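Local coordinates for protein aminoglycoside N(3)-acetyltransferase (Streptomyces griseus, PDB 7LAP) that probably transfers an acetyl group from acetyl-CoA to the 3-amino group of aminoglycoside antibiotics, as an antibiotic N-acetyltransferase linked to drug resistance, at residues Phe232-Ala237 with Gln242-Val247; Val139-Leu144 with Ala150-His155; Val61-Leu66 with Arg126-Ala131. One frame throughout, in Å; residues are numbered along the deposited sequence.

Contact 1 of 3, residues Phe232-Ala237 with Gln242-Val247; sequences FDYSSA and QDPFAV
Tyr234 and Pro244 carry the apolar part of this contact, the phenol ring receiving the edge of the pyrrolidine over one face. Pro244 CB stands 3.8 Å from the centre of the Tyr234 ring and 18° off its normal, a CH-pi contact displaced toward the rim, while Pro244 CG comes down on Tyr234 CD2 at 3.4 Å. On the opposite face of the ring lies Phe232 CB, two residues back in the same loop, so the phenol is held between its own chain and the proline. With CG anti to the carbonyl carbon (chi1 -60°), the Tyr234 ring is swung past Pro244 toward Phe245, and its OH reaches the edge of that ring, 4.5 Å from Phe245 CE1.

The pair joins the loop that follows strand 216-225 to the first turn of helix 244-254. Pro244 is the first residue of that helix, and the preceding Asp243 is its N-cap: Asp243 OD1 accepts a weak bond from Phe245 N at 2.9 Å.

The polar bonds lie within each segment or lead away from the pair. Asp233 OD1 takes the N-H of Ser235 at 2.7 Å, closing an Asx turn that has Tyr234 as its middle residue; the donor sits 43° out of the carboxylate plane. The Tyr234 hydroxyl is hydrogen-bonded to Glu194 of helix 189-196, the same helix that Phe245 packs on.

Contact 2 of 3, residues Val139-Leu144 with Ala150-His155; sequences VSLAAL and ALMDAH
Strand residues Leu141 to Ala143 run past the last turn of helix 148-152 and the loop leaving it, with the CA atoms of Ala142 and Met152 6.9 Å apart and those of Ser140 and His155 7.8 Å apart. Strand 141-145 lies between strands 132-133 and 74-78 of the mixed sheet, and helix 148-152 follows it directly in the chain. Met152 makes most of the side-chain contacts from the helix. Its chain bends at chi2 and chi3, turning the thioether across the strand, at about a right angle to the Leu141 side chain: Met152 CG rests on Ala143 CB at 3.6 Å, and SD lies 3.7 Å from Leu141 CB. The terminal CE tucks between Leu141 CB and Ala143 CB.

A chi1 of -159° throws the imidazole of His155 toward Val139, where His155 CE1 approaches Val139 O to 3.4 Å. Both ring nitrogens are engaged elsewhere, ND1 with Ser134 OG and NE2 with Pro160 O. Because Ser134 OG also bonds to Leu141 N, one hydroxyl links the ring to the start of the strand. The strand-helix junction therefore rests on a thioether chain packed against Leu141 and Ala143, whereas the buried imidazole is fixed in rotation by a polar partner at each nitrogen.

Contact 3 of 3, residues Val61-Leu66 with Arg126-Ala131; sequences VIDALL and RRRPGA
Asp63 OD1 receives the shortest polar bond here, from Arg128 NH2 at 2.8 Å with an N-H...O angle of 161°. The donor comes to the syn side of the oxygen but 30° out of the carboxylate plane, whereas the oxygen lies almost within the guanidinium plane. A second, weak bond of 3.3 Å runs from Arg128 NH1 to Asp63 OD2. The salt bridge is thus two-pronged yet uneven, which fits carboxylate and guanidinium planes turned 57° apart rather than a coplanar, end-on pairing.

Arg128 gets there by folding: its chain is bent at chi2 and chi3, bringing the guanidinium against helix 58-69. Asp63 meets it at the edge, and Ile62 CG2 covers one face, 3.5 Å from NH1 and displaced from the centre toward the rim.

The arginine belongs to the connection between helix 120-126 and strand 132-133, where Arg128 to Ala131 form a type II beta turn. Ala131 N closes the turn on Arg128 O, and Gly130 takes the positive phi of its third position. The contact therefore ties this turn, leading into strand 132-133, outermost in the mixed sheet within this chain, to a helix packed on strands 74-78 and 176-180.

Leu66, one turn beyond Ile62 on the helix, brings CD1 to 3.4 Å from Arg128 NH2, so apolar groups border the ion pair. Leu66 and Arg128 also touch Leu144 of strand 141-145. Just before the turn, Arg127 reaches across to the second subunit, where its NH1 bonds to Glu123 O of that neighbouring chain.

How the contacts relate
Contacts 2 and 3 adjoin around strand 141-145, their centres about 15 Å apart: Leu144 CD1 of contact 2 packs on Pro129 O, 3.5 Å away, and Ala142 CB meets Arg126 CB at 3.7 Å. Contact 1 lies on the opposite side of the chain's centre from both, its centre about 28 Å from that of contact 2 and about 34 Å from that of contact 3. Contact 2 is the most central; contact 1 is buried too but peripheral, about 19 Å from the chain's centre. Both meet mainly through apolar groups, proline on aromatic ring and thioether on strand. The partly buried contact 3, nearest the subunit interface, is instead joined by a salt bridge.

Contact 1 of 3, residues Phe232-Ala237 with Gln242-Val247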
ATOM      1  N   PHE B 232     -11.371  22.293  18.856  1.00 74.98           N
ATOM      2  CA  PHE B 232     -11.350  23.426  19.769  1.00 75.84           C
ATOM      3  C   PHE B 232      -9.918  23.894  19.916  1.00 78.97           C
ATOM      4  O   PHE B 232      -8.979  23.256  19.430  1.00 79.40           O
ATOM      5  CB  PHE B 232     -11.923  23.062  21.143  1.00 71.09           C
ATOM      6  CG  PHE B 232     -13.313  22.516  21.089  1.00 70.56           C
ATOM      7  CD1 PHE B 232     -13.531  21.170  20.854  1.00 68.69           C
ATOM      8  CD2 PHE B 232     -14.404  23.348  21.260  1.00 72.76           C
ATOM      9  CE1 PHE B 232     -14.816  20.663  20.782  1.00 69.90           C
ATOM     10  CE2 PHE B 232     -15.689  22.844  21.194  1.00 72.72           C
ATOM     11  CZ  PHE B 232     -15.894  21.506  20.954  1.00 70.08           C
ATOM     12  N   ASP B 233      -9.739  25.015  20.593  1.00 82.12           N
ATOM     13  CA  ASP B 233      -8.418  25.339  21.099  1.00 87.87           C
ATOM     14  C   ASP B 233      -8.298  24.668  22.458  1.00 88.26           C
ATOM     15  O   ASP B 233      -8.978  25.055  23.416  1.00 91.95           O
ATOM     16  CB  ASP B 233      -8.168  26.841  21.193  1.00 92.12           C
ATOM     17  CG  ASP B 233      -6.732  27.144  21.551  1.00 97.19           C
ATOM     18  OD1 ASP B 233      -6.002  26.198  21.919  1.00 97.36           O
ATOM     19  OD2 ASP B 233      -6.313  28.312  21.437  1.00102.72           O
ATOM     20  N   TYR B 234      -7.452  23.655  22.525  1.00 83.29           N
ATOM     21  CA  TYR B 234      -7.153  22.955  23.760  1.00 80.47           C
ATOM     22  C   TYR B 234      -5.991  23.576  24.531  1.00 82.59           C
ATOM     23  O   TYR B 234      -5.426  22.915  25.407  1.00 81.61           O
ATOM     24  CB  TYR B 234      -6.845  21.504  23.441  1.00 74.74           C
ATOM     25  CG  TYR B 234      -7.960  20.753  22.759  1.00 70.23           C
ATOM     26  CD1 TYR B 234      -9.029  20.259  23.489  1.00 68.87           C
ATOM     27  CD2 TYR B 234      -7.927  20.506  21.393  1.00 67.39           C
ATOM     28  CE1 TYR B 234     -10.034  19.547  22.880  1.00 68.62           C
ATOM     29  CE2 TYR B 234      -8.917  19.788  20.776  1.00 67.03           C
ATOM     30  CZ  TYR B 234      -9.975  19.311  21.522  1.00 68.89           C
ATOM     31  OH  TYR B 234     -10.982  18.591  20.912  1.00 69.21           O
ATOM     32  N   SER B 235      -5.630  24.826  24.213  1.00 87.25           N
ATOM     33  CA  SER B 235      -4.511  25.522  24.852  1.00 90.84           C
ATOM     34  C   SER B 235      -4.579  25.500  26.372  1.00 92.93           C
ATOM     35  O   SER B 235      -3.566  25.314  27.050  1.00 94.11           O
ATOM     36  CB  SER B 235      -4.483  26.972  24.384  1.00 94.20           C
ATOM     37  OG  SER B 235      -5.504  27.703  25.051  1.00 98.74           O
ATOM     38  N   SER B 236      -5.768  25.731  26.925  1.00 94.92           N
ATOM     39  CA  SER B 236      -5.898  25.853  28.370  1.00 96.46           C
ATOM     40  C   SER B 236      -5.906  24.497  29.058  1.00 93.28           C
ATOM     41  O   SER B 236      -5.483  24.392  30.214  1.00 94.80           O
ATOM     42  CB  SER B 236      -7.176  26.620  28.717  1.00 99.50           C
ATOM     43  OG  SER B 236      -8.259  26.176  27.919  1.00100.83           O
ATOM     44  N   ALA B 237      -6.365  23.453  28.377  1.00 89.39           N
ATOM     45  CA  ALA B 237      -6.529  22.159  29.017  1.00 84.94           C
ATOM     46  C   ALA B 237      -5.377  21.204  28.759  1.00 84.39           C
ATOM     47  O   ALA B 237      -5.309  20.156  29.406  1.00 85.06           O
ATOM     48  CB  ALA B 237      -7.835  21.511  28.558  1.00 82.28           C
ATOM     49  N   GLN B 242       1.894  18.534  23.887  1.00 79.59           N
ATOM     50  CA  GLN B 242       1.098  17.349  24.153  1.00 75.32           C
ATOM     51  C   GLN B 242      -0.118  17.313  23.238  1.00 72.58           C
ATOM     52  O   GLN B 242      -0.706  18.355  22.940  1.00 75.50           O
ATOM     53  CB  GLN B 242       0.650  17.328  25.609  1.00 80.58           C
ATOM     54  CG  GLN B 242       1.722  16.891  26.572  1.00 88.79           C
ATOM     55  CD  GLN B 242       1.204  15.802  27.480  1.00 95.70           C
ATOM     56  OE1 GLN B 242       0.998  16.027  28.672  1.00 99.53           O
ATOM     57  NE2 GLN B 242       0.961  14.611  26.912  1.00 96.26           N
ATOM     58  N   ASP B 243      -0.502  16.091  22.792  1.00 68.40           N
ATOM     59  CA  ASP B 243      -1.647  15.933  21.896  1.00 72.50           C
ATOM     60  C   ASP B 243      -2.930  15.804  22.705  1.00 67.61           C
ATOM     61  O   ASP B 243      -2.993  14.985  23.634  1.00 66.18           O
ATOM     62  CB  ASP B 243      -1.483  14.716  20.995  1.00 80.74           C
ATOM     63  CG  ASP B 243      -2.543  14.639  19.902  1.00 89.65           C
ATOM     64  OD1 ASP B 243      -3.723  14.361  20.214  1.00 92.88           O
ATOM     65  OD2 ASP B 243      -2.197  14.853  18.720  1.00 94.10           O
ATOM     66  N   PRO B 244      -3.956  16.594  22.378  1.00 63.26           N
ATOM     67  CA  PRO B 244      -5.217  16.530  23.146  1.00 62.03           C
ATOM     68  C   PRO B 244      -5.804  15.139  23.277  1.00 56.66           C
ATOM     69  O   PRO B 244      -6.160  14.738  24.394  1.00 57.24           O
ATOM     70  CB  PRO B 244      -6.142  17.479  22.365  1.00 62.72           C
ATOM     71  CG  PRO B 244      -5.186  18.473  21.749  1.00 64.66           C
ATOM     72  CD  PRO B 244      -3.958  17.668  21.375  1.00 64.10           C
ATOM     73  N   PHE B 245      -5.910  14.382  22.174  1.00 54.92           N
ATOM     74  CA  PHE B 245      -6.477  13.039  22.265  1.00 52.46           C
ATOM     75  C   PHE B 245      -5.636  12.148  23.174  1.00 51.57           C
ATOM     76  O   PHE B 245      -6.174  11.298  23.890  1.00 51.61           O
ATOM     77  CB  PHE B 245      -6.613  12.407  20.872  1.00 50.98           C
ATOM     78  CG  PHE B 245      -7.767  12.960  20.052  1.00 55.42           C
ATOM     79  CD1 PHE B 245      -8.538  14.014  20.520  1.00 55.71           C
ATOM     80  CD2 PHE B 245      -8.072  12.422  18.811  1.00 53.06           C
ATOM     81  CE1 PHE B 245      -9.594  14.515  19.765  1.00 56.14           C
ATOM     82  CE2 PHE B 245      -9.127  12.910  18.063  1.00 51.19           C
ATOM     83  CZ  PHE B 245      -9.888  13.967  18.540  1.00 55.11           C
ATOM     84  N   ALA B 246      -4.316  12.340  23.179  1.00 55.13           N
ATOM     85  CA  ALA B 246      -3.478  11.555  24.078  1.00 51.75           C
ATOM     86  C   ALA B 246      -3.804  11.872  25.529  1.00 59.16           C
ATOM     87  O   ALA B 246      -3.830  10.975  26.379  1.00 58.80           O
ATOM     88  CB  ALA B 246      -2.000  11.812  23.784  1.00 52.65           C
ATOM     89  N   VAL B 247      -4.062  13.148  25.829  1.00 56.91           N
ATOM     90  CA  VAL B 247      -4.423  13.531  27.193  1.00 59.49           C
ATOM     91  C   VAL B 247      -5.793  12.968  27.567  1.00 56.91           C
ATOM     92  O   VAL B 247      -5.969  12.416  28.659  1.00 60.28           O
ATOM     93  CB  VAL B 247      -4.367  15.063  27.344  1.00 60.30           C
ATOM     94  CG1 VAL B 247      -4.823  15.488  28.745  1.00 62.36           C
ATOM     95  CG2 VAL B 247      -2.980  15.562  27.036  1.00 60.34           C
TER

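Contact 2 of 3, residues Val139-Leu144 with Ala150-His155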
ATOM      1  N   VAL B 139     -12.977  11.118   4.981  1.00 43.71           N
ATOM      2  CA  VAL B 139     -12.817  10.361   6.219  1.00 43.31           C
ATOM      3  C   VAL B 139     -13.504   9.006   6.125  1.00 44.57           C
ATOM      4  O   VAL B 139     -14.108   8.539   7.100  1.00 43.16           O
ATOM      5  CB  VAL B 139     -13.334  11.160   7.431  1.00 47.08           C
ATOM      6  CG1 VAL B 139     -12.397  12.355   7.707  1.00 49.30           C
ATOM      7  CG2 VAL B 139     -14.799  11.627   7.210  1.00 43.27           C
ATOM      8  N   SER B 140     -13.371   8.351   4.970  1.00 41.94           N
ATOM      9  CA  SER B 140     -13.966   7.038   4.778  1.00 44.67           C
ATOM     10  C   SER B 140     -13.436   6.056   5.816  1.00 43.07           C
ATOM     11  O   SER B 140     -12.311   6.163   6.293  1.00 45.52           O
ATOM     12  CB  SER B 140     -13.689   6.494   3.377  1.00 43.11           C
ATOM     13  OG  SER B 140     -12.288   6.365   3.149  1.00 45.88           O
ATOM     14  N   LEU B 141     -14.274   5.103   6.184  1.00 38.30           N
ATOM     15  CA  LEU B 141     -13.834   3.973   6.976  1.00 43.66           C
ATOM     16  C   LEU B 141     -13.932   2.742   6.099  1.00 45.09           C
ATOM     17  O   LEU B 141     -14.451   2.791   4.989  1.00 42.29           O
ATOM     18  CB  LEU B 141     -14.702   3.799   8.228  1.00 48.31           C
ATOM     19  CG  LEU B 141     -14.961   5.005   9.124  1.00 54.75           C
ATOM     20  CD1 LEU B 141     -15.568   4.519  10.423  1.00 61.00           C
ATOM     21  CD2 LEU B 141     -13.637   5.593   9.418  1.00 55.16           C
ATOM     22  N   ALA B 142     -13.479   1.614   6.629  1.00 40.24           N
ATOM     23  CA  ALA B 142     -13.796   0.357   5.986  1.00 39.57           C
ATOM     24  C   ALA B 142     -14.121  -0.658   7.061  1.00 43.43           C
ATOM     25  O   ALA B 142     -13.674  -0.528   8.201  1.00 37.97           O
ATOM     26  CB  ALA B 142     -12.648  -0.119   5.112  1.00 35.08           C
ATOM     27  N   ALA B 143     -14.882  -1.679   6.683  1.00 42.19           N
ATOM     28  CA  ALA B 143     -15.330  -2.685   7.634  1.00 39.97           C
ATOM     29  C   ALA B 143     -15.386  -4.054   6.965  1.00 42.10           C
ATOM     30  O   ALA B 143     -15.613  -4.173   5.756  1.00 44.36           O
ATOM     31  CB  ALA B 143     -16.716  -2.330   8.211  1.00 37.95           C
ATOM     32  N   LEU B 144     -15.266  -5.090   7.794  1.00 39.73           N
ATOM     33  CA  LEU B 144     -15.246  -6.476   7.340  1.00 41.67           C
ATOM     34  C   LEU B 144     -15.956  -7.302   8.398  1.00 44.20           C
ATOM     35  O   LEU B 144     -15.537  -7.300   9.562  1.00 39.72           O
ATOM     36  CB  LEU B 144     -13.794  -6.984   7.137  1.00 37.18           C
ATOM     37  CG  LEU B 144     -13.657  -8.426   6.643  1.00 38.20           C
ATOM     38  CD1 LEU B 144     -14.229  -8.591   5.207  1.00 39.70           C
ATOM     39  CD2 LEU B 144     -12.188  -8.905   6.701  1.00 37.69           C
ATOM     40  N   ALA B 150     -24.250  -2.210   7.230  1.00 50.79           N
ATOM     41  CA  ALA B 150     -24.979  -1.160   7.944  1.00 50.70           C
ATOM     42  C   ALA B 150     -24.032  -0.164   8.615  1.00 46.37           C
ATOM     43  O   ALA B 150     -24.355   1.024   8.725  1.00 50.52           O
ATOM     44  CB  ALA B 150     -25.911  -1.781   8.987  1.00 52.72           C
ATOM     45  N   LEU B 151     -22.866  -0.614   9.076  1.00 41.72           N
ATOM     46  CA  LEU B 151     -21.929   0.327   9.688  1.00 43.95           C
ATOM     47  C   LEU B 151     -21.422   1.345   8.673  1.00 43.08           C
ATOM     48  O   LEU B 151     -21.280   2.532   8.994  1.00 45.08           O
ATOM     49  CB  LEU B 151     -20.738  -0.421  10.306  1.00 45.88           C
ATOM     50  CG  LEU B 151     -20.961  -1.065  11.680  1.00 49.61           C
ATOM     51  CD1 LEU B 151     -19.805  -1.980  12.030  1.00 47.62           C
ATOM     52  CD2 LEU B 151     -21.184  -0.007  12.749  1.00 52.12           C
ATOM     53  N   MET B 152     -21.122   0.902   7.449  1.00 41.39           N
ATOM     54  CA  MET B 152     -20.509   1.762   6.437  1.00 43.72           C
ATOM     55  C   MET B 152     -21.515   2.503   5.571  1.00 48.68           C
ATOM     56  O   MET B 152     -21.128   3.433   4.849  1.00 50.58           O
ATOM     57  CB  MET B 152     -19.622   0.925   5.531  1.00 41.21           C
ATOM     58  CG  MET B 152     -18.454   0.231   6.302  1.00 44.04           C
ATOM     59  SD  MET B 152     -17.279   1.403   7.004  1.00 42.96           S
ATOM     60  CE  MET B 152     -17.781   1.463   8.742  1.00 42.57           C
ATOM     61  N   ASP B 153     -22.771   2.085   5.605  1.00 43.67           N
ATOM     62  CA  ASP B 153     -23.756   2.498   4.611  1.00 51.60           C
ATOM     63  C   ASP B 153     -23.992   4.002   4.660  1.00 52.33           C
ATOM     64  O   ASP B 153     -24.087   4.592   5.737  1.00 51.28           O
ATOM     65  CB  ASP B 153     -25.084   1.770   4.857  1.00 49.96           C
ATOM     66  CG  ASP B 153     -26.124   2.076   3.783  1.00 57.29           C
ATOM     67  OD1 ASP B 153     -25.826   1.813   2.599  1.00 58.64           O
ATOM     68  OD2 ASP B 153     -27.230   2.562   4.115  1.00 59.24           O
ATOM     69  N   ALA B 154     -24.068   4.619   3.484  1.00 50.93           N
ATOM     70  CA  ALA B 154     -24.491   6.010   3.344  1.00 52.44           C
ATOM     71  C   ALA B 154     -23.775   6.937   4.328  1.00 50.73           C
ATOM     72  O   ALA B 154     -24.409   7.637   5.109  1.00 57.36           O
ATOM     73  CB  ALA B 154     -26.016   6.119   3.525  1.00 49.38           C
ATOM     74  N   HIS B 155     -22.441   6.947   4.282  1.00 48.24           N
ATOM     75  CA  HIS B 155     -21.683   7.867   5.132  1.00 45.13           C
ATOM     76  C   HIS B 155     -22.160   9.307   4.909  1.00 50.58           C
ATOM     77  O   HIS B 155     -22.146   9.793   3.761  1.00 50.96           O
ATOM     78  CB  HIS B 155     -20.201   7.759   4.819  1.00 46.52           C
ATOM     79  CG  HIS B 155     -19.306   8.261   5.911  1.00 44.22           C
ATOM     80  ND1 HIS B 155     -18.140   7.616   6.258  1.00 43.47           N
ATOM     81  CD2 HIS B 155     -19.391   9.349   6.718  1.00 45.19           C
ATOM     82  CE1 HIS B 155     -17.535   8.287   7.229  1.00 43.42           C
ATOM     83  NE2 HIS B 155     -18.276   9.342   7.530  1.00 43.92           N
TER

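Contact 3 of 3, residues Val61-Leu66 with Arg126-Ala131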
ATOM      1  N   VAL B  61      -2.644 -10.448  11.079  1.00 32.71           N
ATOM      2  CA  VAL B  61      -3.350  -9.657  12.084  1.00 31.73           C
ATOM      3  C   VAL B  61      -4.850  -9.701  11.832  1.00 34.65           C
ATOM      4  O   VAL B  61      -5.643  -9.921  12.756  1.00 36.10           O
ATOM      5  CB  VAL B  61      -2.812  -8.215  12.111  1.00 35.94           C
ATOM      6  CG1 VAL B  61      -3.622  -7.350  13.103  1.00 32.17           C
ATOM      7  CG2 VAL B  61      -1.301  -8.213  12.501  1.00 37.31           C
ATOM      8  N   ILE B  62      -5.268  -9.536  10.576  1.00 32.93           N
ATOM      9  CA  ILE B  62      -6.704  -9.528  10.267  1.00 32.60           C
ATOM     10  C   ILE B  62      -7.338 -10.886  10.566  1.00 34.62           C
ATOM     11  O   ILE B  62      -8.401 -10.976  11.188  1.00 35.64           O
ATOM     12  CB  ILE B  62      -6.927  -9.128   8.806  1.00 31.96           C
ATOM     13  CG1 ILE B  62      -6.596  -7.653   8.609  1.00 31.92           C
ATOM     14  CG2 ILE B  62      -8.387  -9.468   8.355  1.00 31.02           C
ATOM     15  CD1 ILE B  62      -6.373  -7.311   7.086  1.00 34.87           C
ATOM     16  N   ASP B  63      -6.676 -11.967  10.170  1.00 33.97           N
ATOM     17  CA  ASP B  63      -7.258 -13.280  10.416  1.00 36.96           C
ATOM     18  C   ASP B  63      -7.294 -13.644  11.899  1.00 37.36           C
ATOM     19  O   ASP B  63      -8.222 -14.336  12.339  1.00 39.50           O
ATOM     20  CB  ASP B  63      -6.501 -14.312   9.602  1.00 43.57           C
ATOM     21  CG  ASP B  63      -6.949 -14.304   8.103  1.00 51.19           C
ATOM     22  OD1 ASP B  63      -8.176 -14.193   7.832  1.00 55.00           O
ATOM     23  OD2 ASP B  63      -6.085 -14.398   7.210  1.00 55.98           O
ATOM     24  N   ALA B  64      -6.325 -13.173  12.691  1.00 32.83           N
ATOM     25  CA  ALA B  64      -6.407 -13.371  14.137  1.00 34.35           C
ATOM     26  C   ALA B  64      -7.602 -12.616  14.726  1.00 36.01           C
ATOM     27  O   ALA B  64      -8.312 -13.137  15.595  1.00 34.18           O
ATOM     28  CB  ALA B  64      -5.094 -12.923  14.810  1.00 29.63           C
ATOM     29  N   LEU B  65      -7.809 -11.374  14.296  1.00 32.29           N
ATOM     30  CA  LEU B  65      -8.964 -10.610  14.757  1.00 35.29           C
ATOM     31  C   LEU B  65     -10.273 -11.312  14.389  1.00 37.73           C
ATOM     32  O   LEU B  65     -11.207 -11.348  15.192  1.00 38.72           O
ATOM     33  CB  LEU B  65      -8.933  -9.193  14.162  1.00 33.61           C
ATOM     34  CG  LEU B  65      -7.881  -8.279  14.799  1.00 35.86           C
ATOM     35  CD1 LEU B  65      -7.553  -7.042  13.926  1.00 37.73           C
ATOM     36  CD2 LEU B  65      -8.348  -7.830  16.205  1.00 34.54           C
ATOM     37  N   LEU B  66     -10.367 -11.842  13.157  1.00 35.44           N
ATOM     38  CA  LEU B  66     -11.547 -12.593  12.740  1.00 37.33           C
ATOM     39  C   LEU B  66     -11.715 -13.867  13.550  1.00 40.61           C
ATOM     40  O   LEU B  66     -12.852 -14.292  13.803  1.00 40.85           O
ATOM     41  CB  LEU B  66     -11.452 -12.934  11.249  1.00 37.80           C
ATOM     42  CG  LEU B  66     -11.503 -11.690  10.340  1.00 37.73           C
ATOM     43  CD1 LEU B  66     -11.207 -12.055   8.887  1.00 38.83           C
ATOM     44  CD2 LEU B  66     -12.865 -10.980  10.450  1.00 40.59           C
ATOM     45  N   ARG B 126      -9.388  -3.002   3.828  1.00 40.23           N
ATOM     46  CA  ARG B 126     -10.350  -2.593   2.806  1.00 43.87           C
ATOM     47  C   ARG B 126     -10.222  -3.444   1.543  1.00 44.38           C
ATOM     48  O   ARG B 126     -11.202  -3.597   0.816  1.00 44.32           O
ATOM     49  CB  ARG B 126     -10.193  -1.102   2.468  1.00 44.92           C
ATOM     50  CG  ARG B 126      -9.147  -0.845   1.432  1.00 43.35           C
ATOM     51  CD  ARG B 126      -9.089   0.588   0.948  1.00 48.48           C
ATOM     52  NE  ARG B 126      -7.946   0.744   0.050  1.00 46.58           N
ATOM     53  CZ  ARG B 126      -7.992   0.607  -1.275  1.00 45.64           C
ATOM     54  NH1 ARG B 126      -9.145   0.351  -1.893  1.00 43.61           N
ATOM     55  NH2 ARG B 126      -6.869   0.740  -1.989  1.00 47.47           N
ATOM     56  N   ARG B 127      -9.058  -4.056   1.295  1.00 35.80           N
ATOM     57  CA  ARG B 127      -8.920  -4.883   0.103  1.00 40.09           C
ATOM     58  C   ARG B 127      -9.336  -6.339   0.345  1.00 42.65           C
ATOM     59  O   ARG B 127      -9.321  -7.137  -0.594  1.00 46.70           O
ATOM     60  CB  ARG B 127      -7.471  -4.783  -0.422  1.00 42.95           C
ATOM     61  CG  ARG B 127      -7.038  -3.313  -0.834  1.00 46.29           C
ATOM     62  CD  ARG B 127      -5.515  -3.135  -1.115  1.00 49.02           C
ATOM     63  NE  ARG B 127      -5.113  -3.954  -2.261  1.00 56.01           N
ATOM     64  CZ  ARG B 127      -4.489  -3.510  -3.356  1.00 56.46           C
ATOM     65  NH1 ARG B 127      -4.170  -2.226  -3.477  1.00 58.66           N
ATOM     66  NH2 ARG B 127      -4.180  -4.368  -4.332  1.00 52.25           N
ATOM     67  N   ARG B 128      -9.699  -6.709   1.579  1.00 40.47           N
ATOM     68  CA  ARG B 128     -10.149  -8.072   1.835  1.00 42.14           C
ATOM     69  C   ARG B 128     -11.399  -8.384   1.010  1.00 45.13           C
ATOM     70  O   ARG B 128     -12.288  -7.527   0.882  1.00 44.83           O
ATOM     71  CB  ARG B 128     -10.455  -8.286   3.324  1.00 38.03           C
ATOM     72  CG  ARG B 128      -9.185  -8.395   4.222  1.00 43.07           C
ATOM     73  CD  ARG B 128      -8.483  -9.747   4.085  1.00 42.70           C
ATOM     74  NE  ARG B 128      -9.277 -10.816   4.674  1.00 42.75           N
ATOM     75  CZ  ARG B 128      -8.782 -11.744   5.500  1.00 46.19           C
ATOM     76  NH1 ARG B 128      -7.489 -11.738   5.825  1.00 43.36           N
ATOM     77  NH2 ARG B 128      -9.577 -12.686   5.994  1.00 43.78           N
ATOM     78  N   PRO B 129     -11.540  -9.619   0.507  1.00 47.87           N
ATOM     79  CA  PRO B 129     -12.824 -10.039  -0.079  1.00 51.80           C
ATOM     80  C   PRO B 129     -13.959  -9.803   0.901  1.00 48.26           C
ATOM     81  O   PRO B 129     -13.839 -10.104   2.084  1.00 46.97           O
ATOM     82  CB  PRO B 129     -12.617 -11.535  -0.353  1.00 53.25           C
ATOM     83  CG  PRO B 129     -11.138 -11.692  -0.505  1.00 51.48           C
ATOM     84  CD  PRO B 129     -10.528 -10.692   0.464  1.00 46.45           C
ATOM     85  N   GLY B 130     -15.046  -9.205   0.411  1.00 46.27           N
ATOM     86  CA  GLY B 130     -16.186  -8.873   1.239  1.00 42.31           C
ATOM     87  C   GLY B 130     -16.070  -7.611   2.089  1.00 45.78           C
ATOM     88  O   GLY B 130     -17.063  -7.234   2.737  1.00 43.08           O
ATOM     89  N   ALA B 131     -14.905  -6.950   2.141  1.00 41.78           N
ATOM     90  CA  ALA B 131     -14.798  -5.729   2.945  1.00 42.40           C
ATOM     91  C   ALA B 131     -15.636  -4.627   2.314  1.00 43.09           C
ATOM     92  O   ALA B 131     -15.852  -4.609   1.101  1.00 42.57           O
ATOM     93  CB  ALA B 131     -13.336  -5.253   3.063  1.00 40.56           C
TER